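Local coordinates for protein nigritoxine (Vibrio nigripulchritudo, PDB 5M41) that acts as a bacterial toxin against crustaceans and insects, at residues G94-N102 with P109-S117; T74-G82 with P169-I180. All coordinates share one frame; numbering follows the deposited sequence.

Contact 1. Residues G94-N102 with P109-S117; sequences GSKTGILVN and PYTNIQQPS
A beta hairpin links strands 98-102 and 110-113, with Gly98, Leu100 and Asn102 forming the backbone bonds across it and Ile99 and Val101 facing their partners between those bonds. The strand directions lie 150° apart, so the pairing is antiparallel with appreciable twist. Gly98 N reaches Ile113 O at 2.9 Å, and Ile113 N returns the bond to Gly98 O at 2.7 Å. Leu100 and Thr111 repeat this reciprocal pattern, Thr111 N lying 2.8 Å from Leu100 O. Nearest the turn, Asn102 N binds Pro109 O at 2.9 Å, but the donor stands 40° out of the carbonyl plane, a departure from the in-plane approach at Leu100 N.

On the face carrying Ile99 and Tyr110, the two side chains run side by side, and Ile99 CG2 meets Tyr110 CB at 3.7 Å. With chi1 at 62°, Tyr110 CG sits between its own backbone N and carbonyl carbon and the ring leads off from strand 98-102; it is therefore CB that touches, while the side chains of Tyr110 and Ile99 both touch Ile52 of helix 34-54. The other face brings Leu100 CB to 3.9 Å from Ile113 CG1, and both residues also pack on Phe88 of strand 86-90. Gly98 adopts backbone angles that suit glycine, since a CB would press on the preceding carbonyl oxygen. Just before the strand, the Thr97 hydroxyl is bonded to Asp91.

One water donates to Leu100 O, 2.9 Å away, and accepts from Thr111 OG1 at 2.7 Å. Leu100 O is thus gripped by two donors, an amide and a water, and the Thr111 hydroxyl is tied back to the opposite strand. The chemistry implies a hairpin whose register is fixed by its backbone bonds, with apolar contacts on both faces.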
loop_
_atom_site.group_PDB
_atom_site.type_symbol
_atom_site.label_atom_id
_atom_site.label_comp_id
_atom_site.label_asym_id
_atom_site.label_seq_id
_atom_site.Cartn_x
_atom_site.Cartn_y
_atom_site.Cartn_z
ATOM N N GLY A 94 -2.773 -31.843 -52.508
ATOM C CA GLY A 94 -1.996 -33.091 -52.556
ATOM C C GLY A 94 -0.513 -32.908 -52.860
ATOM O O GLY A 94 0.225 -33.879 -53.008
ATOM N N SER A 95 -0.072 -31.659 -52.956
ATOM C CA SER A 95 1.335 -31.368 -53.202
ATOM C C SER A 95 2.245 -31.742 -52.024
ATOM O O SER A 95 1.872 -31.619 -50.846
ATOM C CB SER A 95 1.522 -29.895 -53.573
ATOM O OG SER A 95 2.899 -29.604 -53.766
ATOM N N LYS A 96 3.443 -32.197 -52.359
ATOM C CA LYS A 96 4.497 -32.419 -51.382
ATOM C C LYS A 96 5.367 -31.172 -51.207
ATOM O O LYS A 96 6.330 -31.173 -50.459
ATOM C CB LYS A 96 5.359 -33.595 -51.815
ATOM C CG LYS A 96 4.649 -34.932 -51.756
ATOM C CD LYS A 96 5.442 -35.976 -52.534
ATOM C CE LYS A 96 5.187 -37.387 -52.024
ATOM N NZ LYS A 96 3.737 -37.729 -52.008
ATOM N N THR A 97 5.037 -30.100 -51.908
ATOM C CA THR A 97 5.814 -28.875 -51.766
ATOM C C THR A 97 4.911 -27.785 -51.225
ATOM O O THR A 97 3.699 -27.901 -51.303
ATOM C CB THR A 97 6.475 -28.440 -53.104
ATOM O OG1 THR A 97 5.470 -28.018 -54.029
ATOM C CG2 THR A 97 7.251 -29.583 -53.715
ATOM N N GLY A 98 5.523 -26.730 -50.696
ATOM C CA GLY A 98 4.825 -25.660 -49.986
ATOM C C GLY A 98 5.642 -25.194 -48.790
ATOM O O GLY A 98 6.872 -25.075 -48.881
ATOM N N ILE A 99 4.969 -24.938 -47.662
ATOM C CA ILE A 99 5.607 -24.258 -46.540
ATOM C C ILE A 99 5.446 -25.054 -45.243
ATOM O O ILE A 99 4.326 -25.402 -44.866
ATOM C CB ILE A 99 5.037 -22.829 -46.365
ATOM C CG1 ILE A 99 5.373 -21.958 -47.592
ATOM C CG2 ILE A 99 5.563 -22.190 -45.082
ATOM C CD1 ILE A 99 4.902 -20.525 -47.473
ATOM N N LEU A 100 6.577 -25.343 -44.605
ATOM C CA LEU A 100 6.631 -25.991 -43.317
ATOM C C LEU A 100 6.630 -24.898 -42.261
ATOM O O LEU A 100 7.482 -24.017 -42.301
ATOM C CB LEU A 100 7.922 -26.818 -43.192
ATOM C CG LEU A 100 8.179 -27.378 -41.793
ATOM C CD1 LEU A 100 7.115 -28.417 -41.423
ATOM C CD2 LEU A 100 9.563 -28.005 -41.753
ATOM N N VAL A 101 5.662 -24.945 -41.348
ATOM C CA VAL A 101 5.587 -23.971 -40.250
ATOM C C VAL A 101 6.019 -24.617 -38.924
ATOM O O VAL A 101 5.619 -25.754 -38.625
ATOM C CB VAL A 101 4.173 -23.366 -40.142
ATOM C CG1 VAL A 101 4.086 -22.394 -38.956
ATOM C CG2 VAL A 101 3.809 -22.630 -41.456
ATOM N N ASN A 102 6.862 -23.904 -38.167
ATOM C CA ASN A 102 7.217 -24.233 -36.788
ATOM C C ASN A 102 6.958 -22.978 -35.962
ATOM O O ASN A 102 7.772 -22.047 -35.924
ATOM C CB ASN A 102 8.697 -24.671 -36.655
ATOM C CG ASN A 102 9.083 -25.050 -35.219
ATOM O OD1 ASN A 102 8.272 -24.939 -34.271
ATOM N ND2 ASN A 102 10.337 -25.471 -35.037
ATOM N N PRO A 109 10.403 -19.604 -38.477
ATOM C CA PRO A 109 8.995 -19.935 -38.202
ATOM C C PRO A 109 8.321 -20.571 -39.412
ATOM O O PRO A 109 7.353 -21.308 -39.249
ATOM C CB PRO A 109 8.358 -18.579 -37.854
ATOM C CG PRO A 109 9.294 -17.559 -38.397
ATOM C CD PRO A 109 10.667 -18.160 -38.343
ATOM N N TYR A 110 8.844 -20.299 -40.614
ATOM C CA TYR A 110 8.360 -20.932 -41.851
ATOM C C TYR A 110 9.547 -21.219 -42.765
ATOM O O TYR A 110 10.491 -20.438 -42.825
ATOM C CB TYR A 110 7.324 -20.066 -42.572
ATOM C CG TYR A 110 7.854 -18.715 -43.020
ATOM C CD1 TYR A 110 8.320 -18.517 -44.319
ATOM C CD2 TYR A 110 7.890 -17.636 -42.136
ATOM C CE1 TYR A 110 8.812 -17.281 -44.721
ATOM C CE2 TYR A 110 8.379 -16.399 -42.525
ATOM C CZ TYR A 110 8.840 -16.221 -43.814
ATOM O OH TYR A 110 9.332 -14.975 -44.180
ATOM N N THR A 111 9.495 -22.357 -43.442
ATOM C CA THR A 111 10.539 -22.770 -44.347
ATOM C C THR A 111 9.884 -23.194 -45.648
ATOM O O THR A 111 8.905 -23.946 -45.646
ATOM C CB THR A 111 11.310 -23.961 -43.765
ATOM O OG1 THR A 111 11.667 -23.652 -42.423
ATOM C CG2 THR A 111 12.596 -24.261 -44.588
ATOM N N ASN A 112 10.407 -22.682 -46.755
ATOM C CA ASN A 112 9.937 -23.106 -48.065
ATOM C C ASN A 112 10.449 -24.493 -48.387
ATOM O O ASN A 112 11.648 -24.720 -48.440
ATOM C CB ASN A 112 10.372 -22.105 -49.127
ATOM C CG ASN A 112 9.723 -20.756 -48.930
ATOM O OD1 ASN A 112 8.503 -20.631 -49.012
ATOM N ND2 ASN A 112 10.530 -19.745 -48.630
ATOM N N ILE A 113 9.536 -25.433 -48.561
ATOM C CA ILE A 113 9.916 -26.767 -48.975
ATOM C C ILE A 113 9.600 -26.842 -50.470
ATOM O O ILE A 113 8.432 -26.922 -50.871
ATOM C CB ILE A 113 9.162 -27.852 -48.192
ATOM C CG1 ILE A 113 9.385 -27.708 -46.668
ATOM C CG2 ILE A 113 9.515 -29.249 -48.717
ATOM C CD1 ILE A 113 10.827 -27.865 -46.195
ATOM N N GLN A 114 10.650 -26.787 -51.288
ATOM C CA GLN A 114 10.506 -26.884 -52.752
ATOM C C GLN A 114 10.864 -28.274 -53.297
ATOM O O GLN A 114 10.476 -28.625 -54.408
ATOM C CB GLN A 114 11.365 -25.821 -53.440
ATOM C CG GLN A 114 11.059 -24.405 -52.968
ATOM C CD GLN A 114 12.125 -23.413 -53.400
ATOM O OE1 GLN A 114 12.926 -23.695 -54.306
ATOM N NE2 GLN A 114 12.148 -22.246 -52.751
ATOM N N GLN A 115 11.608 -29.051 -52.519
ATOM C CA GLN A 115 12.008 -30.400 -52.930
ATOM C C GLN A 115 12.288 -31.250 -51.702
ATOM O O GLN A 115 12.583 -30.707 -50.639
ATOM C CB GLN A 115 13.257 -30.348 -53.824
ATOM C CG GLN A 115 14.487 -29.729 -53.150
ATOM C CD GLN A 115 15.623 -29.488 -54.140
ATOM O OE1 GLN A 115 15.938 -30.342 -54.953
ATOM N NE2 GLN A 115 16.223 -28.315 -54.077
ATOM N N PRO A 116 12.212 -32.588 -51.843
ATOM C CA PRO A 116 12.474 -33.494 -50.708
ATOM C C PRO A 116 13.705 -33.149 -49.869
ATOM O O PRO A 116 13.649 -33.196 -48.631
ATOM C CB PRO A 116 12.630 -34.856 -51.392
ATOM C CG PRO A 116 11.681 -34.776 -52.544
ATOM C CD PRO A 116 11.771 -33.344 -53.038
ATOM N N SER A 117 14.794 -32.780 -50.532
ATOM C CA SER A 117 16.062 -32.493 -49.855
ATOM C C SER A 117 15.978 -31.331 -48.873
ATOM O O SER A 117 16.787 -31.253 -47.940
ATOM C CB SER A 117 17.189 -32.237 -50.872
ATOM O OG SER A 117 17.236 -30.870 -51.274
HETATM O O HOH W 1 9.779 -23.921 -40.554
#

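Contact 2. Residues T74-G82 with P169-I180; sequences TTVDIYTYG and PRTINISELSKI
Thr80 and Arg170 meet with their side chains crossing at a slant: Arg170 NE donates to Thr80 OG1 at 2.8 Å, almost straight at 178°. The hydroxyl oxygen lies at the guanidinium edge, within 3° of its plane, while Ile172 CG2 lies over one face of the same group, offset toward its rim. A bend at chi2 (91°) brings NE across to the threonine hydroxyl. The other branch, Thr80 CG2, meets Ile172 CD1, the two side chains crossing at roughly a right angle; at 3.4 Å this carbon pair is tighter than usual.

Ile78 presents its branches to different partners. The Ile78 and Ile174 side chains cross at a slant, with Ile78 CG1 3.6 Å from Ile174 CB, whereas CG2 faces Leu177 CD1 with the chains nearly perpendicular. In the backbone, Ile78 and Ile172 exchange two bonds, with Ile172 N 2.8 Å from Ile78 O, which establishes an antiparallel hydrogen-bonded pair. Beyond the strand, Ile174 N still binds Val76 O at 2.9 Å.

Tyr79 and Thr171 occupy the reverse face, lying side by side and pointing the same way, with Tyr79 CE1 3.4 Å from Thr171 OG1. Pro169 slants across the tyrosine, its CG 3.7 Å from Tyr79 CB. Thr171 CG2 leans instead on the Asp77 side chain. One water donates to Asp77 OD1 and accepts from Asn173 ND2, while another joins Thr80 O to Arg170 N.

Ile174 also packs against Ala63, Ala66 and Leu67 of helix 62-67, and Leu177 against Ile45 of helix 34-54 and Phe87 of strand 86-90. The segment leaving strand 170-173, through Ile174 and the first turn of helix 177-191, thus joins the sheet edge to both helices; the far end of helix 177-191 carries Val189 of the magnesium site, which Glu192 and Asp195 complete just beyond it.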
loop_
_atom_site.group_PDB
_atom_site.type_symbol
_atom_site.label_atom_id
_atom_site.label_comp_id
_atom_site.label_asym_id
_atom_site.label_seq_id
_atom_site.Cartn_x
_atom_site.Cartn_y
_atom_site.Cartn_z
ATOM N N THR A 74 -13.752 -19.659 -48.479
ATOM C CA THR A 74 -12.817 -20.372 -49.345
ATOM C C THR A 74 -12.062 -21.437 -48.512
ATOM O O THR A 74 -11.894 -21.285 -47.300
ATOM C CB THR A 74 -11.837 -19.372 -50.011
ATOM O OG1 THR A 74 -11.874 -18.122 -49.295
ATOM C CG2 THR A 74 -12.234 -19.097 -51.455
ATOM N N THR A 75 -11.622 -22.514 -49.156
ATOM C CA THR A 75 -11.096 -23.666 -48.433
ATOM C C THR A 75 -9.569 -23.777 -48.565
ATOM O O THR A 75 -9.017 -23.557 -49.644
ATOM C CB THR A 75 -11.821 -24.958 -48.868
ATOM O OG1 THR A 75 -11.716 -25.935 -47.831
ATOM C CG2 THR A 75 -11.260 -25.527 -50.150
ATOM N N VAL A 76 -8.881 -24.084 -47.468
ATOM C CA VAL A 76 -7.419 -24.101 -47.480
ATOM C C VAL A 76 -6.920 -25.372 -46.788
ATOM O O VAL A 76 -7.148 -25.561 -45.583
ATOM C CB VAL A 76 -6.835 -22.834 -46.816
ATOM C CG1 VAL A 76 -5.317 -22.861 -46.780
ATOM C CG2 VAL A 76 -7.301 -21.583 -47.532
ATOM N N ASP A 77 -6.269 -26.237 -47.560
ATOM C CA ASP A 77 -5.722 -27.496 -47.054
ATOM C C ASP A 77 -4.468 -27.280 -46.204
ATOM O O ASP A 77 -3.573 -26.509 -46.570
ATOM C CB ASP A 77 -5.349 -28.451 -48.205
ATOM C CG ASP A 77 -6.550 -28.969 -48.977
ATOM O OD1 ASP A 77 -7.706 -28.645 -48.643
ATOM O OD2 ASP A 77 -6.330 -29.730 -49.935
ATOM N N ILE A 78 -4.400 -28.005 -45.093
ATOM C CA ILE A 78 -3.227 -28.022 -44.216
ATOM C C ILE A 78 -2.896 -29.482 -43.954
ATOM O O ILE A 78 -3.802 -30.292 -43.793
ATOM C CB ILE A 78 -3.534 -27.350 -42.844
ATOM C CG1 ILE A 78 -3.777 -25.846 -43.002
ATOM C CG2 ILE A 78 -2.413 -27.593 -41.853
ATOM C CD1 ILE A 78 -2.611 -25.062 -43.569
ATOM N N TYR A 79 -1.616 -29.838 -43.895
ATOM C CA TYR A 79 -1.261 -31.169 -43.418
ATOM C C TYR A 79 -0.873 -31.088 -41.940
ATOM O O TYR A 79 -0.119 -30.199 -41.546
ATOM C CB TYR A 79 -0.090 -31.769 -44.190
ATOM C CG TYR A 79 -0.235 -31.810 -45.704
ATOM C CD1 TYR A 79 -1.474 -31.990 -46.306
ATOM C CD2 TYR A 79 0.887 -31.719 -46.528
ATOM C CE1 TYR A 79 -1.606 -32.036 -47.695
ATOM C CE2 TYR A 79 0.773 -31.771 -47.919
ATOM C CZ TYR A 79 -0.477 -31.931 -48.493
ATOM O OH TYR A 79 -0.627 -31.989 -49.864
ATOM N N THR A 80 -1.350 -32.045 -41.149
ATOM C CA THR A 80 -0.996 -32.125 -39.751
ATOM C C THR A 80 0.021 -33.238 -39.539
ATOM O O THR A 80 0.152 -34.134 -40.375
ATOM C CB THR A 80 -2.230 -32.377 -38.861
ATOM O OG1 THR A 80 -2.893 -33.565 -39.299
ATOM C CG2 THR A 80 -3.174 -31.187 -38.929
ATOM N N TYR A 81 0.732 -33.156 -38.426
ATOM C CA TYR A 81 1.875 -34.009 -38.152
ATOM C C TYR A 81 1.795 -34.431 -36.707
ATOM O O TYR A 81 1.274 -33.685 -35.862
ATOM C CB TYR A 81 3.153 -33.180 -38.235
ATOM C CG TYR A 81 3.589 -32.675 -39.590
ATOM C CD1 TYR A 81 3.638 -33.521 -40.695
ATOM C CD2 TYR A 81 4.050 -31.376 -39.737
ATOM C CE1 TYR A 81 4.085 -33.069 -41.936
ATOM C CE2 TYR A 81 4.493 -30.901 -40.969
ATOM C CZ TYR A 81 4.514 -31.755 -42.056
ATOM O OH TYR A 81 4.971 -31.302 -43.259
ATOM N N GLY A 82 2.395 -35.572 -36.401
ATOM C CA GLY A 82 2.730 -35.896 -35.006
ATOM C C GLY A 82 3.897 -35.051 -34.523
ATOM O O GLY A 82 4.930 -35.586 -34.150
ATOM N N PRO A 169 1.084 -37.362 -44.577
ATOM C CA PRO A 169 0.316 -36.739 -43.484
ATOM C C PRO A 169 -1.181 -36.635 -43.805
ATOM O O PRO A 169 -1.559 -36.693 -44.970
ATOM C CB PRO A 169 0.955 -35.345 -43.346
ATOM C CG PRO A 169 1.588 -35.076 -44.682
ATOM C CD PRO A 169 1.963 -36.403 -45.272
ATOM N N ARG A 170 -2.042 -36.477 -42.805
ATOM C CA ARG A 170 -3.436 -36.256 -43.174
ATOM C C ARG A 170 -3.721 -34.782 -43.423
ATOM O O ARG A 170 -2.996 -33.904 -42.948
ATOM C CB ARG A 170 -4.456 -36.963 -42.256
ATOM C CG ARG A 170 -4.640 -36.411 -40.865
ATOM C CD ARG A 170 -5.738 -35.357 -40.692
ATOM N NE ARG A 170 -5.418 -34.658 -39.432
ATOM C CZ ARG A 170 -6.209 -34.514 -38.372
ATOM N NH1 ARG A 170 -7.477 -34.930 -38.368
ATOM N NH2 ARG A 170 -5.718 -33.897 -37.310
ATOM N N THR A 171 -4.755 -34.542 -44.209
ATOM C CA THR A 171 -5.169 -33.209 -44.629
ATOM C C THR A 171 -6.372 -32.741 -43.832
ATOM O O THR A 171 -7.312 -33.483 -43.636
ATOM C CB THR A 171 -5.519 -33.237 -46.132
ATOM O OG1 THR A 171 -4.398 -33.770 -46.836
ATOM C CG2 THR A 171 -5.848 -31.833 -46.670
ATOM N N ILE A 172 -6.315 -31.512 -43.345
ATOM C CA ILE A 172 -7.453 -30.880 -42.685
ATOM C C ILE A 172 -7.688 -29.538 -43.353
ATOM O O ILE A 172 -6.808 -29.030 -44.054
ATOM C CB ILE A 172 -7.173 -30.611 -41.183
ATOM C CG1 ILE A 172 -5.983 -29.644 -41.019
ATOM C CG2 ILE A 172 -6.959 -31.919 -40.444
ATOM C CD1 ILE A 172 -5.749 -29.110 -39.609
ATOM N N ASN A 173 -8.875 -28.986 -43.173
ATOM C CA ASN A 173 -9.079 -27.580 -43.465
ATOM C C ASN A 173 -8.427 -26.703 -42.369
ATOM O O ASN A 173 -8.378 -27.090 -41.190
ATOM C CB ASN A 173 -10.568 -27.266 -43.582
ATOM C CG ASN A 173 -10.816 -25.875 -44.133
ATOM O OD1 ASN A 173 -11.449 -25.037 -43.484
ATOM N ND2 ASN A 173 -10.286 -25.611 -45.324
ATOM N N ILE A 174 -7.929 -25.533 -42.770
ATOM C CA ILE A 174 -7.167 -24.667 -41.893
ATOM C C ILE A 174 -7.975 -24.182 -40.666
ATOM O O ILE A 174 -7.388 -23.905 -39.618
ATOM C CB ILE A 174 -6.500 -23.476 -42.660
ATOM C CG1 ILE A 174 -5.446 -22.798 -41.772
ATOM C CG2 ILE A 174 -7.535 -22.463 -43.148
ATOM C CD1 ILE A 174 -4.474 -21.899 -42.524
ATOM N N SER A 175 -9.303 -24.109 -40.799
ATOM C CA SER A 175 -10.187 -23.721 -39.697
ATOM C C SER A 175 -10.123 -24.745 -38.542
ATOM O O SER A 175 -10.558 -24.464 -37.434
ATOM C CB SER A 175 -11.617 -23.590 -40.208
ATOM O OG SER A 175 -12.075 -24.851 -40.681
ATOM N N GLU A 176 -9.585 -25.931 -38.807
ATOM C CA GLU A 176 -9.506 -26.972 -37.783
ATOM C C GLU A 176 -8.120 -27.016 -37.098
ATOM O O GLU A 176 -7.897 -27.798 -36.178
ATOM C CB GLU A 176 -9.871 -28.349 -38.372
ATOM C CG GLU A 176 -11.251 -28.424 -39.037
ATOM C CD GLU A 176 -12.381 -27.923 -38.135
ATOM O OE1 GLU A 176 -12.517 -28.453 -37.004
ATOM O OE2 GLU A 176 -13.133 -26.999 -38.556
ATOM N N LEU A 177 -7.211 -26.157 -37.536
ATOM C CA LEU A 177 -5.800 -26.283 -37.184
ATOM C C LEU A 177 -5.508 -25.934 -35.723
ATOM O O LEU A 177 -4.794 -26.673 -35.043
ATOM C CB LEU A 177 -4.926 -25.464 -38.138
ATOM C CG LEU A 177 -3.406 -25.429 -37.920
ATOM C CD1 LEU A 177 -2.773 -26.840 -37.939
ATOM C CD2 LEU A 177 -2.735 -24.499 -38.923
ATOM N N SER A 178 -6.032 -24.809 -35.239
ATOM C CA SER A 178 -5.633 -24.381 -33.904
ATOM C C SER A 178 -6.099 -25.386 -32.853
ATOM O O SER A 178 -5.415 -25.608 -31.879
ATOM C CB SER A 178 -6.086 -22.940 -33.619
ATOM O OG SER A 178 -7.504 -22.865 -33.524
ATOM N N LYS A 179 -7.221 -26.059 -33.102
ATOM C CA LYS A 179 -7.726 -27.078 -32.188
ATOM C C LYS A 179 -6.737 -28.253 -32.152
ATOM O O LYS A 179 -6.389 -28.743 -31.081
ATOM C CB LYS A 179 -9.101 -27.566 -32.667
ATOM C CG LYS A 179 -9.728 -28.705 -31.858
ATOM C CD LYS A 179 -11.260 -28.680 -32.016
ATOM C CE LYS A 179 -12.006 -29.405 -30.896
ATOM N NZ LYS A 179 -11.631 -30.841 -30.807
ATOM N N ILE A 180 -6.310 -28.706 -33.330
ATOM C CA ILE A 180 -5.413 -29.861 -33.427
ATOM C C ILE A 180 -4.094 -29.540 -32.737
ATOM O O ILE A 180 -3.520 -30.407 -32.090
ATOM C CB ILE A 180 -5.157 -30.335 -34.899
ATOM C CG1 ILE A 180 -6.454 -30.717 -35.656
ATOM C CG2 ILE A 180 -4.175 -31.529 -34.964
ATOM C CD1 ILE A 180 -7.401 -31.598 -34.885
HETATM O O HOH W 2 -9.618 -27.750 -46.886
HETATM O O HOH W 3 -0.650 -36.732 -40.293
#

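In the fold
From the N terminus, helices 34-54 and 62-67 precede strand 77-80, followed by strands 86-90, 98-102 and 110-113. Contact 1 closes the short loop 103-108. The chain then passes through three short helices before strand 170-173 returns beside strand 77-80, so contact 2 closes a much longer loop that encloses contact 1. Both belong to one five-stranded antiparallel sheet, ordered 110-113, 98-102, 86-90, 77-80, 170-173, and each adds an outermost strand. Their centres are about 15 Å apart, with strand 86-90 between them. They also touch directly: Tyr79 OH lies 2.7 Å from Ser95 O, a probable hydrogen bond, and Leu100 CD1 packs on Tyr81 CE2.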